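Side-chain contacts in UPF0141 protein yjdB (Campylobacter jejuni subsp. jejuni HB93-13, PDB 4TN0), which probably transfers phosphoethanolamine to acceptor molecules through its zinc-binding periplasmic domain, and is required for polymyxin resistance and motility in this bacterium: residues N32-G37 with Y46-N51; A255-W258 with L264-L267; P70-I75 with L276-L281; E168-K171 with C176-N179; K269-L274 with P305-N310. One frame throughout, in Å; residues are numbered along the deposited sequence.

Contact 1 of 5, residues N32-G37 with Y46-N51; sequences NYSLGG and YTKKDN
The hydroxyl oxygen of S34 lies beside the end of K48 and is gripped by two groups outside the segments, the OD1 of D42 and the backbone N of N44, each hydrogen-bonded to it. K48 only lies alongside: S34 OG is 3.8 Å from K48 CE and the same distance from K48 NZ, too far for a bond, and the ammonium is held in a salt bridge by that same D42. One carboxylate thus gathers both residues from the loop between the two segments. Serine suits this place as a small residue that can bond both D42 and N44, while the lysine chain, extended beyond CG, runs past it to bring its ammonium to the same carboxylate.

L35 supplies the apolar part. Its two methyls divide the work: CD2 touches K48 CG at 3.9 Å as the two chains slide past each other in opposite directions, and CD1 reaches T47 OG1 at 3.6 Å, crossing that side chain at about a right angle. T47 spends its hydroxyl elsewhere, on D201, so leucine meets an oxygen that is already satisfied. A branched residue suits this junction, where one methyl meets a buried threonine and the other the aliphatic stem of an exposed lysine.

Both segments belong to the long connection from strand 18-24 to strand 53-59. T47 leans on helix 186-211 through L204, and L35 rests on I256 of strand 252-259, so the loop packs on both that helix and the sheet.

Contact 2 of 5, residues A255-W258 with L264-L267; sequences AIFW and LMNL
The thioether of M265 reaches across to W258 and ends with its methyl CE 3.4 Å from W258 CD1. Its sulfur stands 4.6 Å from the centroid of the five-membered ring, 33° off the ring normal, an oblique Met-aromatic contact; the backbone of W258 is nearer still, with SD 3.7 Å from W258 CA. The same sulfur has a looser Met-aromatic contact with F257, 5.4 Å from the ring centroid. One flexible, polarisable side chain can therefore serve two aromatic neighbours whose rings lie on different sides of the strand.

F257 meets the first turn of the helix. Its CZ touches L264 CB at 3.9 Å, and the backbone N of M265 lies at the ring edge, near the ring plane, 4.0 Å from CE2. Phenylalanine suits this place because its long, apolar ring reaches from the strand to the helix, its far end meeting L264 and the adjoining backbone.

The bend in M265 at chi2 (76°) turns the end of the chain back toward the strand. Around the rings, W258 packs on I208 and L211 of helix 186-211, while F257 lies among F55, S220, F222 and L303.

The strand itself, 252-259, is an interior member of the large sheet, antiparallel to both 218-224 and 53-59 beside it. Helix 264-271, which follows after a short loop, packs on the F257 side of this sheet, with helix 186-211 on the W258 side.

Contact 3 of 5, residues P70-I75 with L276-L281; sequences PCMFSI and LSQDNL
M72 belongs to the short helix 68-73, which starts just beyond the zinc-binding phosphothreonine T65 in this alkaline phosphatase-like fold, and it packs against Q278 and L281 in the turn that leads from strand 276-277 into helix 281-288. The two backbones come close, 5.0 Å between the CA atoms of M72 and Q278. M72 CB touches Q278 CB at 3.7 Å, and the bend at chi3 (80°) folds the methyl back, so that M72 CE lies 3.7 Å from Q278 NE2. An unbranched thioether can bend across the glutamine chain, touching it at both ends while leaving its amide to other partners.

L281 closes the other side. Its CB meets the carbonyl oxygen of M72 at 3.5 Å, while its CD2 lies 3.9 Å from M72 CG and also stands over one face of the F73 ring. That CH-pi contact is nearly vertical: CD2 is 4.1 Å from the ring centroid and only 7° off the normal. Within the turn S277 OG accepts from D279 N, 3.2 Å away, an ST turn that holds the chain where it leaves the strand.

Q278 OE1 is hydrogen-bonded to the backbone N of C61, the disulfide partner of C71, and NE2 to the backbone O of D226. This is consistent with a second-shell place for Q278, which joins the C61 loop to the backbone of a zinc ligand; the side chain of M72 is about 8 Å from the metal. The buried amide thus has polar partners on both its oxygen and its nitrogen, while its aliphatic part packs on M72.

Contact 4 of 5, residues E168-K171 with C176-N179; sequences EFKK and CDTN
K170 and D177 approach from opposite directions and meet through a single pair of atoms, K170 NZ and D177 OD2, 3.7 Å apart. This is a long salt bridge, more an electrostatic attraction than a close bond. The lysine spans most of the gap, for the nearest CA atoms, those of K170 and D177, are 10.9 Å apart. Its CG is anti to the backbone N (chi1 -171°), and every later torsion is extended too, giving an almost straight arm with the ammonium at its far end. Lysine suits such a place because its length lets it reach across from one part of the loop to another while remaining at the surface.

The aspartate is short and stays near its own backbone. Its CG is anti to the carbonyl carbon (chi1 -56°), and the two oxygens have different partners: OD2 faces K170, and OD1 is hydrogen-bonded to the hydroxyl of T175. T175 also touches the lysine chain, so it lies beside both partners.

Each of the two residues is the centre of an inverse gamma turn, spanned by a weak bond: K171 N to F169 O at 2.9 Å around K170, and T178 N to C176 O at 3.2 Å around D177. These tight kinks lie in the loop between strand 146-152 and helix 186-211. C176, next to D177, is disulfide-bonded to C184 just before that helix, and its backbone N bonds T192 on it. On the other segment F169 sets its ring against those of Y199 and Y202, further along the same helix.

Contact 5 of 5, residues K269-L274 with P305-N310; sequences KEHKGL and PKLKAN
H271 and L307 form the tight part of the contact. L307 lies over one face of the imidazole, its CG 4.2 Å from the ring centroid and 27° off the normal, a CH-pi contact. The CD1 methyl comes closer to one atom of the ring, 3.4 Å from H271 CD2, and also touches L274 CD1 at 3.6 Å. Leucine suits this buried spot: with CG anti to the backbone N (chi1 177°) its branch can meet both a flat ring and a second leucine, while L274 CD1 comes up to the imidazole edge in the ring plane.

A type I beta turn from H271 to L274, at the end of helix 264-271, brings both side chains to face the other segment. It is closed by the backbone bond from L274 N to H271 O, 2.9 Å.

Toward A309 the packing slackens, L274 CD2 lying 4.2 Å from A309 CB. The small alanine meets the leucine with its methyl alone. K306 and K308 point away from the contact and are exposed, as suits charged residues; K308 makes a long, weak ion pair with E299. At the far end the backbone of N310 is hydrogen-bonded to that of K275.

How the contacts relate
Contact 3 is the buried one, with all four touching residues in the interior, whereas contact 4 lies at the surface and rests on one ion pair. Contacts 1, 2 and 5 are partly buried; among their touching residues one, K48 in contact 1, is exposed. Contacts 2 and 5 use the two ends of helix 264-271 and touch where L267 meets P305. Contact 1 packs on contact 2 through L35 and I256, and on contact 4 through Y46 and F169. The segments of contacts 3 and 5 alternate along the chain. Contacts 2, 3 and 5 meet mostly through apolar and aromatic groups, contact 1 mixes apolar groups with hydroxyls and a lysine, and contact 4 is ionic alone.

Contact 1 of 5, residues N32-G37 with Y46-N51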
# COMPACT_ATOMS: atom_id res chain seq x y z
N ASN A 32 11.38 -8.93 4.54
CA ASN A 32 12.58 -8.35 3.94
C ASN A 32 12.63 -6.83 4.14
O ASN A 32 13.25 -6.11 3.37
CB ASN A 32 12.68 -8.68 2.45
CG ASN A 32 13.06 -10.12 2.20
OD1 ASN A 32 12.45 -11.05 2.75
ND2 ASN A 32 14.06 -10.33 1.37
N TYR A 33 11.93 -6.36 5.16
CA TYR A 33 11.98 -4.96 5.55
C TYR A 33 12.95 -4.78 6.72
O TYR A 33 12.85 -5.46 7.75
CB TYR A 33 10.56 -4.46 5.86
CG TYR A 33 9.86 -4.01 4.60
CD1 TYR A 33 9.54 -4.92 3.60
CD2 TYR A 33 9.55 -2.66 4.39
CE1 TYR A 33 8.94 -4.51 2.42
CE2 TYR A 33 8.93 -2.23 3.22
CZ TYR A 33 8.64 -3.17 2.23
OH TYR A 33 8.03 -2.79 1.06
N SER A 34 13.96 -3.95 6.52
CA SER A 34 14.93 -3.68 7.58
C SER A 34 14.28 -2.84 8.70
O SER A 34 14.73 -2.88 9.85
CB SER A 34 16.18 -3.00 7.02
OG SER A 34 15.85 -1.84 6.27
N LEU A 35 13.23 -2.09 8.37
CA LEU A 35 12.40 -1.39 9.35
C LEU A 35 11.83 -2.35 10.39
O LEU A 35 11.45 -1.95 11.49
CB LEU A 35 11.25 -0.63 8.66
CG LEU A 35 11.57 0.75 8.07
CD1 LEU A 35 10.54 1.19 7.02
CD2 LEU A 35 11.70 1.82 9.15
N GLY A 36 11.75 -3.62 10.02
CA GLY A 36 11.19 -4.63 10.89
C GLY A 36 12.22 -5.62 11.38
O GLY A 36 11.87 -6.64 11.98
N GLY A 37 13.50 -5.35 11.12
CA GLY A 37 14.54 -6.22 11.63
C GLY A 37 15.17 -7.18 10.64
O GLY A 37 15.84 -8.14 11.04
N TYR A 46 16.04 4.69 3.04
CA TYR A 46 15.53 6.04 2.83
C TYR A 46 14.45 6.50 3.81
O TYR A 46 14.56 7.59 4.38
CB TYR A 46 15.02 6.17 1.40
CG TYR A 46 16.13 6.02 0.40
CD1 TYR A 46 16.41 4.78 -0.17
CD2 TYR A 46 16.91 7.11 0.04
CE1 TYR A 46 17.44 4.64 -1.08
CE2 TYR A 46 17.94 6.98 -0.88
CZ TYR A 46 18.21 5.75 -1.44
OH TYR A 46 19.24 5.61 -2.35
N THR A 47 13.41 5.70 4.00
CA THR A 47 12.33 6.09 4.91
C THR A 47 12.76 5.93 6.38
O THR A 47 12.08 6.43 7.27
CB THR A 47 11.01 5.31 4.65
OG1 THR A 47 11.23 3.91 4.70
CG2 THR A 47 10.44 5.67 3.28
N LYS A 48 13.88 5.25 6.63
CA LYS A 48 14.43 5.23 7.99
C LYS A 48 14.81 6.64 8.43
O LYS A 48 14.73 6.98 9.61
CB LYS A 48 15.66 4.32 8.12
CG LYS A 48 15.38 2.90 8.58
CD LYS A 48 16.67 2.04 8.56
CE LYS A 48 16.42 0.63 9.10
NZ LYS A 48 17.67 -0.19 9.23
N LYS A 49 15.24 7.45 7.47
CA LYS A 49 15.67 8.82 7.75
C LYS A 49 14.48 9.75 8.00
O LYS A 49 14.65 10.87 8.47
CB LYS A 49 16.56 9.33 6.61
CG LYS A 49 17.83 8.49 6.51
CD LYS A 49 18.80 8.96 5.44
CE LYS A 49 19.97 7.97 5.30
NZ LYS A 49 21.16 8.54 4.59
N ASP A 50 13.28 9.28 7.69
CA ASP A 50 12.10 10.09 7.92
C ASP A 50 11.35 9.58 9.14
O ASP A 50 10.25 10.05 9.44
CB ASP A 50 11.19 10.08 6.69
CG ASP A 50 11.85 10.72 5.48
OD1 ASP A 50 12.42 11.81 5.63
OD2 ASP A 50 11.79 10.13 4.38
N ASN A 51 11.97 8.64 9.85
CA ASN A 51 11.41 8.02 11.05
C ASN A 51 9.95 7.56 10.90
O ASN A 51 9.12 7.76 11.79
CB ASN A 51 11.54 8.97 12.24
CG ASN A 51 12.98 9.42 12.45
OD1 ASN A 51 13.82 8.64 12.91
ND2 ASN A 51 13.28 10.68 12.11

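Contact 2 of 5, residues A255-W258 with L264-L267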
# COMPACT_ATOMS: atom_id res chain seq x y z
N ALA A 255 3.54 -2.44 6.25
CA ALA A 255 2.70 -1.27 6.24
C ALA A 255 3.50 -0.15 6.87
O ALA A 255 4.16 -0.35 7.90
CB ALA A 255 1.38 -1.51 6.97
N ILE A 256 3.48 1.01 6.21
CA ILE A 256 4.27 2.16 6.61
C ILE A 256 3.41 3.43 6.66
O ILE A 256 2.70 3.73 5.69
CB ILE A 256 5.45 2.39 5.65
CG1 ILE A 256 6.52 1.31 5.82
CG2 ILE A 256 6.07 3.78 5.83
CD1 ILE A 256 7.58 1.33 4.69
N PHE A 257 3.51 4.17 7.76
CA PHE A 257 2.77 5.44 7.87
C PHE A 257 3.67 6.62 8.19
O PHE A 257 4.62 6.52 8.97
CB PHE A 257 1.68 5.35 8.96
CG PHE A 257 0.93 6.65 9.16
CD1 PHE A 257 -0.02 7.07 8.24
CD2 PHE A 257 1.18 7.45 10.27
CE1 PHE A 257 -0.70 8.26 8.41
CE2 PHE A 257 0.50 8.64 10.45
CZ PHE A 257 -0.44 9.04 9.52
N TRP A 258 3.37 7.73 7.55
CA TRP A 258 4.03 8.98 7.88
C TRP A 258 3.04 10.13 7.83
O TRP A 258 2.14 10.15 6.99
CB TRP A 258 5.20 9.25 6.93
CG TRP A 258 5.88 10.55 7.19
CD1 TRP A 258 6.96 10.76 8.00
CD2 TRP A 258 5.54 11.82 6.63
NE1 TRP A 258 7.30 12.09 7.99
CE2 TRP A 258 6.45 12.76 7.16
CE3 TRP A 258 4.56 12.26 5.75
CZ2 TRP A 258 6.41 14.11 6.82
CZ3 TRP A 258 4.51 13.60 5.41
CH2 TRP A 258 5.43 14.51 5.95
N LEU A 264 -0.98 12.00 14.80
CA LEU A 264 -1.25 10.81 14.02
C LEU A 264 -0.01 9.93 14.04
O LEU A 264 -0.08 8.72 14.26
CB LEU A 264 -1.62 11.18 12.58
CG LEU A 264 -2.87 12.05 12.52
CD1 LEU A 264 -3.26 12.38 11.09
CD2 LEU A 264 -4.01 11.35 13.27
N MET A 265 1.13 10.58 13.85
CA MET A 265 2.41 9.90 13.88
C MET A 265 2.61 9.12 15.16
O MET A 265 3.21 8.04 15.14
CB MET A 265 3.54 10.91 13.71
CG MET A 265 4.81 10.33 13.17
SD MET A 265 4.69 10.03 11.40
CE MET A 265 6.38 9.54 11.08
N ASN A 266 2.10 9.64 16.27
CA ASN A 266 2.31 8.94 17.53
C ASN A 266 1.15 7.98 17.85
O ASN A 266 1.34 7.02 18.60
CB ASN A 266 2.55 9.91 18.68
CG ASN A 266 3.03 9.21 19.95
OD1 ASN A 266 4.06 8.51 19.93
ND2 ASN A 266 2.31 9.40 21.06
N LEU A 267 -0.04 8.21 17.28
CA LEU A 267 -1.06 7.18 17.36
C LEU A 267 -0.62 5.96 16.56
O LEU A 267 -0.81 4.82 16.99
CB LEU A 267 -2.41 7.69 16.86
CG LEU A 267 -3.43 8.25 17.85
CD1 LEU A 267 -2.78 9.22 18.84
CD2 LEU A 267 -4.58 8.93 17.11

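Contact 3 of 5, residues P70-I75 with L276-L281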
# COMPACT_ATOMS: atom_id res chain seq x y z
N PRO A 70 -9.22 -5.66 -4.48
CA PRO A 70 -10.63 -5.32 -4.20
C PRO A 70 -11.00 -5.50 -2.72
O PRO A 70 -11.67 -4.65 -2.16
CB PRO A 70 -11.42 -6.30 -5.07
CG PRO A 70 -10.47 -6.77 -6.11
CD PRO A 70 -9.12 -6.77 -5.44
N CYS A 71 -10.55 -6.57 -2.09
CA CYS A 71 -10.90 -6.84 -0.71
C CYS A 71 -10.46 -5.75 0.27
O CYS A 71 -11.25 -5.32 1.13
CB CYS A 71 -10.31 -8.18 -0.27
SG CYS A 71 -10.65 -8.59 1.41
N MET A 72 -9.23 -5.27 0.11
CA MET A 72 -8.70 -4.29 1.07
C MET A 72 -9.53 -2.99 0.99
O MET A 72 -9.66 -2.28 1.98
CB MET A 72 -7.19 -4.02 0.84
CG MET A 72 -6.83 -3.05 -0.29
SD MET A 72 -5.07 -2.58 -0.33
CE MET A 72 -4.29 -3.99 -1.15
N PHE A 73 -10.07 -2.68 -0.18
CA PHE A 73 -10.86 -1.48 -0.40
C PHE A 73 -12.36 -1.71 -0.14
O PHE A 73 -13.16 -0.76 -0.08
CB PHE A 73 -10.66 -0.96 -1.83
CG PHE A 73 -9.42 -0.12 -2.02
CD1 PHE A 73 -8.24 -0.69 -2.50
CD2 PHE A 73 -9.43 1.23 -1.72
CE1 PHE A 73 -7.10 0.09 -2.69
CE2 PHE A 73 -8.30 2.01 -1.90
CZ PHE A 73 -7.13 1.44 -2.39
N SER A 74 -12.73 -2.98 -0.00
CA SER A 74 -14.12 -3.32 0.23
C SER A 74 -14.48 -3.18 1.72
O SER A 74 -13.60 -3.17 2.58
CB SER A 74 -14.42 -4.74 -0.26
OG SER A 74 -15.59 -5.26 0.34
N ILE A 75 -15.78 -3.03 1.99
CA ILE A 75 -16.30 -3.02 3.35
C ILE A 75 -16.13 -4.40 4.00
O ILE A 75 -16.00 -4.51 5.22
CB ILE A 75 -17.80 -2.59 3.38
CG1 ILE A 75 -18.30 -2.44 4.82
CG2 ILE A 75 -18.68 -3.56 2.59
CD1 ILE A 75 -19.66 -1.71 4.90
N LEU A 276 -2.73 -6.45 12.90
CA LEU A 276 -3.62 -5.73 12.01
C LEU A 276 -3.53 -6.34 10.62
O LEU A 276 -2.87 -7.36 10.44
CB LEU A 276 -3.24 -4.25 11.99
CG LEU A 276 -3.29 -3.62 13.38
CD1 LEU A 276 -2.33 -2.46 13.48
CD2 LEU A 276 -4.71 -3.17 13.64
N SER A 277 -4.22 -5.74 9.65
CA SER A 277 -4.34 -6.33 8.32
C SER A 277 -5.02 -5.40 7.32
O SER A 277 -5.38 -4.30 7.64
CB SER A 277 -5.14 -7.63 8.40
OG SER A 277 -6.50 -7.35 8.67
N GLN A 278 -5.18 -5.87 6.09
CA GLN A 278 -5.87 -5.10 5.08
C GLN A 278 -7.33 -4.86 5.47
O GLN A 278 -7.97 -3.91 4.97
CB GLN A 278 -5.78 -5.80 3.72
CG GLN A 278 -4.49 -5.41 2.97
CD GLN A 278 -4.08 -6.41 1.90
OE1 GLN A 278 -4.81 -7.33 1.56
NE2 GLN A 278 -2.86 -6.24 1.38
N ASP A 279 -7.86 -5.69 6.36
CA ASP A 279 -9.20 -5.48 6.91
C ASP A 279 -9.38 -4.04 7.43
O ASP A 279 -10.42 -3.43 7.28
CB ASP A 279 -9.48 -6.49 8.02
CG ASP A 279 -9.77 -7.90 7.50
OD1 ASP A 279 -9.91 -8.07 6.27
OD2 ASP A 279 -9.88 -8.83 8.34
N ASN A 280 -8.31 -3.51 8.03
CA ASN A 280 -8.28 -2.19 8.62
C ASN A 280 -8.31 -1.03 7.64
O ASN A 280 -8.45 0.11 8.07
CB ASN A 280 -7.01 -2.04 9.47
CG ASN A 280 -7.01 -2.94 10.69
OD1 ASN A 280 -6.45 -4.03 10.67
ND2 ASN A 280 -7.65 -2.48 11.76
N LEU A 281 -8.19 -1.28 6.33
CA LEU A 281 -7.99 -0.14 5.43
C LEU A 281 -9.30 0.62 5.26
O LEU A 281 -9.32 1.85 5.18
CB LEU A 281 -7.45 -0.57 4.05
CG LEU A 281 -7.23 0.64 3.11
CD1 LEU A 281 -6.19 1.60 3.67
CD2 LEU A 281 -6.90 0.31 1.64

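Contact 4 of 5, residues E168-K171 with C176-N179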
# COMPACT_ATOMS: atom_id res chain seq x y z
N GLU A 168 20.61 2.80 -10.87
CA GLU A 168 21.04 3.58 -9.71
C GLU A 168 20.64 2.92 -8.39
O GLU A 168 21.20 3.26 -7.34
CB GLU A 168 20.46 5.00 -9.79
CG GLU A 168 20.93 5.82 -11.02
CD GLU A 168 20.14 5.53 -12.31
OE1 GLU A 168 19.09 4.86 -12.24
OE2 GLU A 168 20.54 5.98 -13.40
N PHE A 169 19.74 1.93 -8.44
CA PHE A 169 19.30 1.23 -7.21
C PHE A 169 19.62 -0.26 -7.24
O PHE A 169 19.07 -1.03 -6.46
CB PHE A 169 17.80 1.47 -6.97
CG PHE A 169 17.47 2.91 -6.65
CD1 PHE A 169 17.71 3.42 -5.39
CD2 PHE A 169 16.99 3.75 -7.64
CE1 PHE A 169 17.44 4.75 -5.10
CE2 PHE A 169 16.72 5.08 -7.36
CZ PHE A 169 16.95 5.58 -6.09
N LYS A 170 20.51 -0.65 -8.14
CA LYS A 170 21.10 -1.99 -8.14
C LYS A 170 22.17 -2.00 -7.06
O LYS A 170 23.34 -2.14 -7.35
CB LYS A 170 21.70 -2.32 -9.52
CG LYS A 170 22.16 -3.77 -9.77
CD LYS A 170 22.59 -3.98 -11.25
CE LYS A 170 23.16 -5.37 -11.45
NZ LYS A 170 23.38 -5.73 -12.89
N LYS A 171 21.76 -1.84 -5.81
CA LYS A 171 22.70 -1.62 -4.73
C LYS A 171 23.18 -2.93 -4.11
O LYS A 171 24.27 -2.99 -3.55
CB LYS A 171 22.08 -0.69 -3.67
CG LYS A 171 23.02 -0.24 -2.53
CD LYS A 171 22.54 1.10 -1.95
CE LYS A 171 23.01 1.33 -0.51
NZ LYS A 171 22.22 2.42 0.15
N CYS A 176 19.94 -11.44 -10.00
CA CYS A 176 19.34 -12.46 -10.84
C CYS A 176 18.61 -11.77 -11.98
O CYS A 176 17.47 -11.35 -11.81
CB CYS A 176 18.39 -13.34 -10.02
SG CYS A 176 17.40 -14.57 -10.89
N ASP A 177 19.27 -11.61 -13.13
CA ASP A 177 18.72 -10.78 -14.21
C ASP A 177 18.03 -11.66 -15.25
O ASP A 177 18.33 -11.61 -16.44
CB ASP A 177 19.82 -9.92 -14.85
CG ASP A 177 20.55 -9.03 -13.82
OD1 ASP A 177 19.95 -8.59 -12.82
OD2 ASP A 177 21.78 -8.84 -13.96
N THR A 178 17.08 -12.45 -14.78
CA THR A 178 16.32 -13.33 -15.64
C THR A 178 14.96 -13.59 -15.00
O THR A 178 14.80 -13.38 -13.80
CB THR A 178 17.08 -14.68 -15.86
OG1 THR A 178 16.27 -15.58 -16.63
CG2 THR A 178 17.42 -15.32 -14.54
N ASN A 179 13.99 -14.03 -15.79
CA ASN A 179 12.71 -14.46 -15.24
C ASN A 179 12.76 -15.98 -14.84
O ASN A 179 11.82 -16.54 -14.30
CB ASN A 179 11.60 -14.14 -16.24
CG ASN A 179 11.72 -14.92 -17.51
OD1 ASN A 179 12.82 -15.24 -17.94
ND2 ASN A 179 10.59 -15.13 -18.17

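Contact 5 of 5, residues K269-L274 with P305-N310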
# COMPACT_ATOMS: atom_id res chain seq x y z
N LYS A 269 2.46 5.07 15.92
CA LYS A 269 3.59 4.46 16.62
C LYS A 269 3.11 3.55 17.74
O LYS A 269 3.74 2.53 18.05
CB LYS A 269 4.53 5.53 17.19
CG LYS A 269 5.75 4.96 17.92
CD LYS A 269 6.79 6.03 18.30
CE LYS A 269 6.72 6.39 19.80
NZ LYS A 269 7.78 5.72 20.63
N GLU A 270 1.98 3.92 18.35
CA GLU A 270 1.43 3.16 19.47
C GLU A 270 0.77 1.86 19.03
O GLU A 270 0.69 0.91 19.79
CB GLU A 270 0.42 4.02 20.24
CG GLU A 270 1.03 5.18 21.00
CD GLU A 270 0.00 6.06 21.71
OE1 GLU A 270 0.15 6.28 22.92
OE2 GLU A 270 -0.95 6.53 21.04
N HIS A 271 0.32 1.83 17.78
CA HIS A 271 -0.39 0.66 17.27
C HIS A 271 0.48 -0.34 16.49
O HIS A 271 0.07 -1.48 16.25
CB HIS A 271 -1.52 1.11 16.34
CG HIS A 271 -2.58 1.91 17.01
ND1 HIS A 271 -2.77 3.25 16.77
CD2 HIS A 271 -3.54 1.55 17.90
CE1 HIS A 271 -3.78 3.69 17.49
NE2 HIS A 271 -4.27 2.67 18.18
N LYS A 272 1.70 0.07 16.15
CA LYS A 272 2.49 -0.63 15.14
C LYS A 272 2.70 -2.14 15.38
O LYS A 272 2.81 -2.90 14.42
CB LYS A 272 3.86 0.06 14.96
CG LYS A 272 4.82 -0.09 16.13
CD LYS A 272 6.15 0.61 15.88
CE LYS A 272 7.21 0.16 16.88
NZ LYS A 272 8.60 0.43 16.40
N GLY A 273 2.69 -2.58 16.63
CA GLY A 273 2.96 -3.98 16.92
C GLY A 273 1.73 -4.86 17.02
O GLY A 273 1.83 -6.07 17.29
N LEU A 274 0.56 -4.26 16.81
CA LEU A 274 -0.72 -4.97 16.92
C LEU A 274 -1.02 -5.83 15.70
O LEU A 274 -0.73 -5.42 14.58
CB LEU A 274 -1.86 -3.98 17.13
CG LEU A 274 -1.94 -3.15 18.41
CD1 LEU A 274 -2.75 -1.90 18.13
CD2 LEU A 274 -2.57 -3.94 19.53
N PRO A 305 -7.83 6.23 18.58
CA PRO A 305 -7.43 5.67 19.87
C PRO A 305 -8.20 4.41 20.28
O PRO A 305 -7.68 3.63 21.08
CB PRO A 305 -7.73 6.81 20.85
CG PRO A 305 -7.65 8.05 20.01
CD PRO A 305 -8.25 7.64 18.70
N LYS A 306 -9.41 4.23 19.77
CA LYS A 306 -10.22 3.07 20.14
C LYS A 306 -9.88 1.80 19.36
O LYS A 306 -10.52 0.76 19.55
CB LYS A 306 -11.71 3.43 20.01
CG LYS A 306 -11.96 4.92 20.39
CD LYS A 306 -13.43 5.32 20.51
CE LYS A 306 -13.58 6.84 20.57
NZ LYS A 306 -15.02 7.25 20.69
N LEU A 307 -8.91 1.91 18.45
CA LEU A 307 -8.44 0.78 17.63
C LEU A 307 -7.98 -0.38 18.51
O LEU A 307 -7.21 -0.19 19.45
CB LEU A 307 -7.31 1.23 16.68
CG LEU A 307 -6.48 0.38 15.69
CD1 LEU A 307 -5.60 -0.71 16.31
CD2 LEU A 307 -7.32 -0.19 14.56
N LYS A 308 -8.47 -1.57 18.20
CA LYS A 308 -7.95 -2.80 18.78
C LYS A 308 -7.42 -3.68 17.66
O LYS A 308 -7.59 -3.38 16.47
CB LYS A 308 -9.02 -3.53 19.59
CG LYS A 308 -10.00 -2.60 20.32
CD LYS A 308 -11.25 -3.36 20.78
CE LYS A 308 -12.16 -2.52 21.68
NZ LYS A 308 -13.07 -3.39 22.50
N ALA A 309 -6.75 -4.76 18.04
CA ALA A 309 -6.23 -5.74 17.09
C ALA A 309 -7.35 -6.57 16.47
O ALA A 309 -8.49 -6.56 16.94
CB ALA A 309 -5.22 -6.65 17.76
N ASN A 310 -7.02 -7.29 15.40
CA ASN A 310 -7.97 -8.21 14.78
C ASN A 310 -8.20 -9.43 15.66
O ASN A 310 -7.27 -9.93 16.30
CB ASN A 310 -7.47 -8.68 13.41
CG ASN A 310 -7.18 -7.52 12.45
OD1 ASN A 310 -7.34 -6.35 12.78
ND2 ASN A 310 -6.74 -7.87 11.25